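Local coordinates for putative nitrate transport protein (PDB 3MST) that is of unconfirmed function but probably serves as a solute-binding component in the transport of nitrate or a related small molecule, at residues 104-109 / 231-236; 142-145 / 151-154. All coordinates share one frame; numbering follows the deposited sequence. Where two conformers were deposited one is given.

Contact 1. Residues 104-109 / 231-236; sequences NARILA and SRVVPE
V233 lays its CG1 methyl over the centre of the R106 guanidinium, 3.7 Å above the plane, and the same methyl meets R106 CB at 3.8 Å. The arginine achieves this by bending at chi3 (56°), which folds its flat end alongside the valine; the two point in opposing senses as they overlap. Arginine suits the place through its long chain and flat end, whose face takes a methyl while its N-H edge reaches water; valine suits it because one branch can cover that face. At the edge, in plane, a water accepts from R106 NH2 at 2.9 Å and donates to V233 O at 3.2 Å. I107 crosses the valine at about a right angle, I107 CG1 standing 4.2 Å from V233 CG1; M150 of helix 146-152 also packs on this isoleucine. A second water, 2.9 Å from R232 NH1, bridges that atom to I107 O. The contact thus joins helix 100-112 to the loop after helix 220-230, parts of the fold belonging to different lobes. Its chemistry implies a mixed join: apolar cover on a guanidinium face, polar groups linked through two waters, and direct hydrogen bonds nearby from R232 NH1 to Y111 OH and between N104 OD1 and Y230 OH.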
ATOM      1  N   ASN A 104       0.049   7.628   7.701  1.00  9.20           N
ATOM      2  CA  ASN A 104       0.996   6.926   8.557  1.00  8.19           C
ATOM      3  C   ASN A 104       1.757   7.891   9.471  1.00  8.72           C
ATOM      4  O   ASN A 104       1.995   7.622  10.654  1.00  9.57           O
ATOM      5  CB  ASN A 104       1.980   6.041   7.750  1.00  8.37           C
ATOM      6  CG  ASN A 104       1.358   4.783   7.279  1.00  9.19           C
ATOM      7  OD1 ASN A 104       0.455   4.258   7.928  1.00 10.25           O
ATOM      8  ND2 ASN A 104       1.918   4.212   6.191  1.00  9.38           N
ATOM      9  N   ALA A 105       2.202   9.011   8.899  1.00  9.18           N
ATOM     10  CA  ALA A 105       2.931  10.015   9.689  1.00  9.15           C
ATOM     11  C   ALA A 105       2.071  10.546  10.823  1.00  8.27           C
ATOM     12  O   ALA A 105       2.540  10.761  11.936  1.00 10.30           O
ATOM     13  CB  ALA A 105       3.423  11.178   8.814  1.00  9.86           C
ATOM     14  N   ARG A 106       0.807  10.816  10.520  1.00  9.04           N
ATOM     15  CA  ARG A 106      -0.137  11.296  11.557  1.00 10.40           C
ATOM     16  C   ARG A 106      -0.390  10.272  12.639  1.00 11.20           C
ATOM     17  O   ARG A 106      -0.507  10.637  13.817  1.00 12.34           O
ATOM     18  CB  ARG A 106      -1.449  11.740  10.936  1.00 10.67           C
ATOM     19  CG  ARG A 106      -1.305  13.036  10.118  1.00 12.01           C
ATOM     20  CD  ARG A 106      -2.569  13.432   9.395  1.00 12.54           C
ATOM     21  NE  ARG A 106      -3.684  13.546  10.374  1.00 19.16           N
ATOM     22  CZ  ARG A 106      -5.003  13.450  10.126  1.00 24.60           C
ATOM     23  NH1 ARG A 106      -5.500  13.268   8.907  1.00 24.83           N
ATOM     24  NH2 ARG A 106      -5.859  13.514  11.151  1.00 24.39           N
ATOM     25  N   ILE A 107      -0.416   8.995  12.303  1.00 10.21           N
ATOM     26  CA  ILE A 107      -0.558   7.948  13.320  1.00 11.23           C
ATOM     27  C   ILE A 107       0.689   7.902  14.194  1.00 10.80           C
ATOM     28  O   ILE A 107       0.624   7.929  15.422  1.00 10.73           O
ATOM     29  CB  ILE A 107      -0.813   6.555  12.662  1.00 11.69           C
ATOM     30  CG1 ILE A 107      -2.206   6.592  12.028  1.00 14.55           C
ATOM     31  CG2 ILE A 107      -0.529   5.393  13.670  1.00 13.01           C
ATOM     32  CD1 ILE A 107      -2.499   5.484  11.179  1.00 16.83           C
ATOM     33  N   LEU A 108       1.857   7.948  13.557  1.00  9.68           N
ATOM     34  CA  LEU A 108       3.110   7.855  14.242  1.00  9.32           C
ATOM     35  C   LEU A 108       3.356   9.077  15.123  1.00  9.87           C
ATOM     36  O   LEU A 108       3.995   8.970  16.213  1.00 11.47           O
ATOM     37  CB  LEU A 108       4.256   7.707  13.253  1.00  9.73           C
ATOM     38  CG  LEU A 108       5.654   7.528  13.842  1.00 10.22           C
ATOM     39  CD1 LEU A 108       5.808   6.368  14.838  1.00 13.21           C
ATOM     40  CD2 LEU A 108       6.690   7.378  12.701  1.00 14.45           C
ATOM     41  N   ALA A 109       2.903  10.233  14.647  1.00 10.76           N
ATOM     42  CA  ALA A 109       3.113  11.495  15.359  1.00 10.26           C
ATOM     43  C   ALA A 109       2.526  11.471  16.764  1.00 11.42           C
ATOM     44  O   ALA A 109       3.020  12.161  17.657  1.00 11.62           O
ATOM     45  CB  ALA A 109       2.552  12.637  14.577  1.00 11.74           C
ATOM     46  N   SER A 231      -8.994   4.595  11.105  0.50 11.28           N
ATOM     47  CA  SER A 231     -10.084   5.528  11.361  0.50 11.64           C
ATOM     48  C   SER A 231      -9.673   6.704  12.242  0.50 12.92           C
ATOM     49  O   SER A 231     -10.376   7.720  12.257  0.50 13.97           O
ATOM     50  CB  SER A 231     -11.287   4.826  11.985  0.50 13.33           C
ATOM     51  OG  SER A 231     -11.898   3.967  11.063  0.50 16.60           O
ATOM     52  N   ARG A 232      -8.550   6.580  12.955  1.00 12.85           N
ATOM     53  CA  ARG A 232      -8.027   7.725  13.722  1.00 13.62           C
ATOM     54  C   ARG A 232      -7.806   8.925  12.834  1.00 13.99           C
ATOM     55  O   ARG A 232      -7.938  10.073  13.274  1.00 16.33           O
ATOM     56  CB  ARG A 232      -6.704   7.404  14.424  1.00 13.33           C
ATOM     57  CG  ARG A 232      -6.770   6.374  15.485  1.00 13.52           C
ATOM     58  CD  ARG A 232      -5.415   6.079  16.019  1.00 13.48           C
ATOM     59  NE  ARG A 232      -5.481   5.091  17.064  1.00 14.65           N
ATOM     60  CZ  ARG A 232      -4.435   4.621  17.737  1.00 13.87           C
ATOM     61  NH1 ARG A 232      -3.211   5.086  17.534  1.00 13.96           N
ATOM     62  NH2 ARG A 232      -4.637   3.690  18.659  1.00 16.96           N
ATOM     63  N   VAL A 233      -7.469   8.676  11.582  1.00 13.55           N
ATOM     64  CA  VAL A 233      -7.114   9.727  10.625  1.00 14.54           C
ATOM     65  C   VAL A 233      -8.033   9.819   9.370  1.00 15.22           C
ATOM     66  O   VAL A 233      -8.004  10.849   8.703  1.00 17.08           O
ATOM     67  CB  VAL A 233      -5.622   9.642  10.215  1.00 16.46           C
ATOM     68  CG1 VAL A 233      -4.757   9.848  11.445  1.00 17.88           C
ATOM     69  CG2 VAL A 233      -5.303   8.303   9.522  1.00 15.37           C
ATOM     70  N   VAL A 234      -8.834   8.768   9.092  1.00 13.60           N
ATOM     71  CA  VAL A 234      -9.837   8.709   8.035  1.00 14.41           C
ATOM     72  C   VAL A 234     -11.150   8.192   8.696  1.00 14.75           C
ATOM     73  O   VAL A 234     -11.465   7.009   8.682  1.00 16.49           O
ATOM     74  CB  VAL A 234      -9.413   7.765   6.889  1.00 14.83           C
ATOM     75  CG1 VAL A 234     -10.499   7.755   5.814  1.00 17.20           C
ATOM     76  CG2 VAL A 234      -8.100   8.269   6.284  1.00 18.11           C
ATOM     77  N   PRO A 235     -11.903   9.092   9.341  1.00 19.42           N
ATOM     78  CA  PRO A 235     -13.028   8.635  10.156  1.00 18.58           C
ATOM     79  C   PRO A 235     -14.101   7.857   9.388  1.00 19.33           C
ATOM     80  O   PRO A 235     -14.747   6.953   9.978  1.00 20.30           O
ATOM     81  CB  PRO A 235     -13.582   9.941  10.740  1.00 21.72           C
ATOM     82  CG  PRO A 235     -12.507  10.903  10.697  1.00 23.81           C
ATOM     83  CD  PRO A 235     -11.566  10.505   9.599  1.00 21.09           C
ATOM     84  N   GLU A 236     -14.255   8.204   8.106  0.50 18.46           N
ATOM     85  CA  GLU A 236     -15.176   7.538   7.188  0.50 19.12           C
ATOM     86  C   GLU A 236     -14.944   6.018   7.083  0.50 18.48           C
ATOM     87  O   GLU A 236     -15.831   5.273   6.649  0.50 18.72           O
ATOM     88  CB  GLU A 236     -15.066   8.193   5.793  0.50 18.52           C
ATOM     89  CG  GLU A 236     -15.357   9.706   5.755  0.50 21.66           C
ATOM     90  CD  GLU A 236     -14.133  10.591   6.050  0.50 20.79           C
ATOM     91  OE1 GLU A 236     -13.056  10.117   6.499  0.50 17.60           O
ATOM     92  OE2 GLU A 236     -14.259  11.808   5.823  0.50 29.86           O
TER
HETATM   93  O   HOH W   1      -8.570  13.564  10.197  1.00 46.27           O
HETATM   94  O   HOH W   2      -2.150   7.441  16.309  1.00 14.55           O

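Contact 2. Residues 142-145 / 151-154; sequences IGKS and KELG
With CG anti to the backbone N (chi1 173°) and the next two torsions also extended, K144 stretches its aliphatic chain away from the backbone and turns only at chi4 (143°), which sets NZ against the carboxylate of E152. The glutamate comes from the opposite direction, its CG beside its own backbone N (chi1 -62°) and the chain extended beyond. The ammonium gives a salt-bridge hydrogen bond from K144 NZ to E152 OE2, 2.7 Å long, received on the syn lone pair, the side facing the other oxygen. Long, flexible side chains suit this surface position, since each must span part of the distance between short strand 144-145 and the last turn of helix 146-152. The bridge therefore ties the short strand to the far end of the helix that follows it. S145 is the N-cap of this helix, its OG accepting from N148 N; G154 ends it in a Schellman motif, where positive phi favours glycine, and G154 N bonds to K151 O at 3.0 Å. The carboxylate is shared as well: E152 OE1 forms a salt bridge with R149 NH1, one helical turn earlier, so the two oxygens are gripped by different cations, which probably favours the ionised form.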
ATOM      1  N   ILE A 142      16.061   4.943   1.760  0.50 17.97           N
ATOM      2  CA  ILE A 142      16.007   3.850   2.703  0.50 18.77           C
ATOM      3  C   ILE A 142      16.340   4.363   4.072  0.50 18.10           C
ATOM      4  O   ILE A 142      17.220   5.199   4.300  0.50 21.06           O
ATOM      5  CB  ILE A 142      16.947   2.715   2.337  0.50 21.02           C
ATOM      6  CG1 ILE A 142      16.516   2.160   0.991  0.50 21.70           C
ATOM      7  CG2 ILE A 142      16.900   1.610   3.399  0.50 22.67           C
ATOM      8  CD1 ILE A 142      15.009   2.066   0.857  0.50 21.17           C
ATOM      9  N   GLY A 143      15.577   3.885   5.014  1.00 15.99           N
ATOM     10  CA  GLY A 143      15.849   4.246   6.406  1.00 15.58           C
ATOM     11  C   GLY A 143      15.308   3.149   7.308  1.00 14.08           C
ATOM     12  O   GLY A 143      15.285   1.977   6.910  1.00 18.22           O
ATOM     13  N   LYS A 144      14.812   3.514   8.478  1.00 13.21           N
ATOM     14  CA  LYS A 144      14.290   2.513   9.428  1.00 13.82           C
ATOM     15  C   LYS A 144      12.947   2.071   8.895  1.00 12.45           C
ATOM     16  O   LYS A 144      12.114   2.903   8.555  1.00 12.57           O
ATOM     17  CB  LYS A 144      14.112   3.096  10.836  1.00 13.48           C
ATOM     18  CG  LYS A 144      13.428   2.171  11.820  1.00 16.67           C
ATOM     19  CD  LYS A 144      13.308   2.765  13.257  1.00 19.96           C
ATOM     20  CE  LYS A 144      12.700   1.736  14.252  1.00 23.74           C
ATOM     21  NZ  LYS A 144      13.293   1.793  15.587  1.00 30.16           N
ATOM     22  N   SER A 145      12.703   0.760   8.867  1.00 11.42           N
ATOM     23  CA  SER A 145      11.421   0.236   8.374  1.00 11.61           C
ATOM     24  C   SER A 145      10.243   0.745   9.184  1.00 11.98           C
ATOM     25  O   SER A 145      10.223   0.599  10.417  1.00 11.50           O
ATOM     26  CB  SER A 145      11.467  -1.297   8.440  1.00 12.73           C
ATOM     27  OG  SER A 145      10.181  -1.868   8.412  1.00 13.71           O
ATOM     28  N   LYS A 151       5.605  -2.534  14.603  1.00 16.17           N
ATOM     29  CA  LYS A 151       5.764  -3.726  15.469  1.00 15.94           C
ATOM     30  C   LYS A 151       6.184  -3.332  16.872  1.00 17.08           C
ATOM     31  O   LYS A 151       5.619  -3.858  17.870  1.00 17.77           O
ATOM     32  CB  LYS A 151       6.746  -4.704  14.876  1.00 16.68           C
ATOM     33  CG  LYS A 151       6.259  -5.409  13.653  1.00 20.06           C
ATOM     34  CD  LYS A 151       7.332  -6.400  13.136  1.00 20.67           C
ATOM     35  CE  LYS A 151       6.905  -7.169  11.907  1.00 20.87           C
ATOM     36  NZ  LYS A 151       7.888  -8.206  11.526  1.00 22.80           N
ATOM     37  N   GLU A 152       7.166  -2.433  16.982  1.00 17.06           N
ATOM     38  CA  GLU A 152       7.587  -1.891  18.277  1.00 18.67           C
ATOM     39  C   GLU A 152       6.390  -1.336  19.076  1.00 19.00           C
ATOM     40  O   GLU A 152       6.324  -1.481  20.297  1.00 22.53           O
ATOM     41  CB  GLU A 152       8.682  -0.816  18.179  1.00 18.95           C
ATOM     42  CG  GLU A 152      10.019  -1.293  17.579  1.00 21.38           C
ATOM     43  CD  GLU A 152      10.963  -0.114  17.205  1.00 24.62           C
ATOM     44  OE1 GLU A 152      10.551   1.048  17.319  1.00 25.64           O
ATOM     45  OE2 GLU A 152      12.118  -0.355  16.773  1.00 27.88           O
ATOM     46  N   LEU A 153       5.459  -0.689  18.389  1.00 18.18           N
ATOM     47  CA  LEU A 153       4.297  -0.066  19.002  1.00 19.08           C
ATOM     48  C   LEU A 153       3.091  -1.013  19.183  1.00 20.59           C
ATOM     49  O   LEU A 153       2.078  -0.583  19.745  1.00 23.06           O
ATOM     50  CB  LEU A 153       3.882   1.149  18.175  1.00 19.12           C
ATOM     51  CG  LEU A 153       4.871   2.334  18.138  1.00 18.76           C
ATOM     52  CD1 LEU A 153       4.484   3.285  17.024  1.00 20.67           C
ATOM     53  CD2 LEU A 153       4.992   3.068  19.482  1.00 19.90           C
ATOM     54  N   GLY A 154       3.197  -2.257  18.702  1.00 20.77           N
ATOM     55  CA  GLY A 154       2.080  -3.226  18.724  1.00 21.80           C
ATOM     56  C   GLY A 154       0.945  -2.926  17.736  1.00 22.88           C
ATOM     57  O   GLY A 154      -0.252  -3.248  18.007  1.00 22.39           O
TER

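Overall arrangement
The centres of the two contacts lie about 16 Å apart, and the contacts touch where L108 CD1 meets L153 CD1 at 4.0 Å. Along the chain the order is 104-109, then 142-145 and 151-154, and finally 231-236, so contact 2 is local and contact 1 spans 121 intervening residues. Helix 100-112 and helix 146-152 pack together on the lobe built round the five-stranded mixed sheet, whose edge strand 144-145 leads into the second helix. Contact 2 is internal to this lobe, whereas contact 1 reaches to the loop after helix 220-230, beside the six-stranded sheet's lobe. Such a two-lobed build is consistent with a solute-binding protein, in which lobes can shift relative to each other.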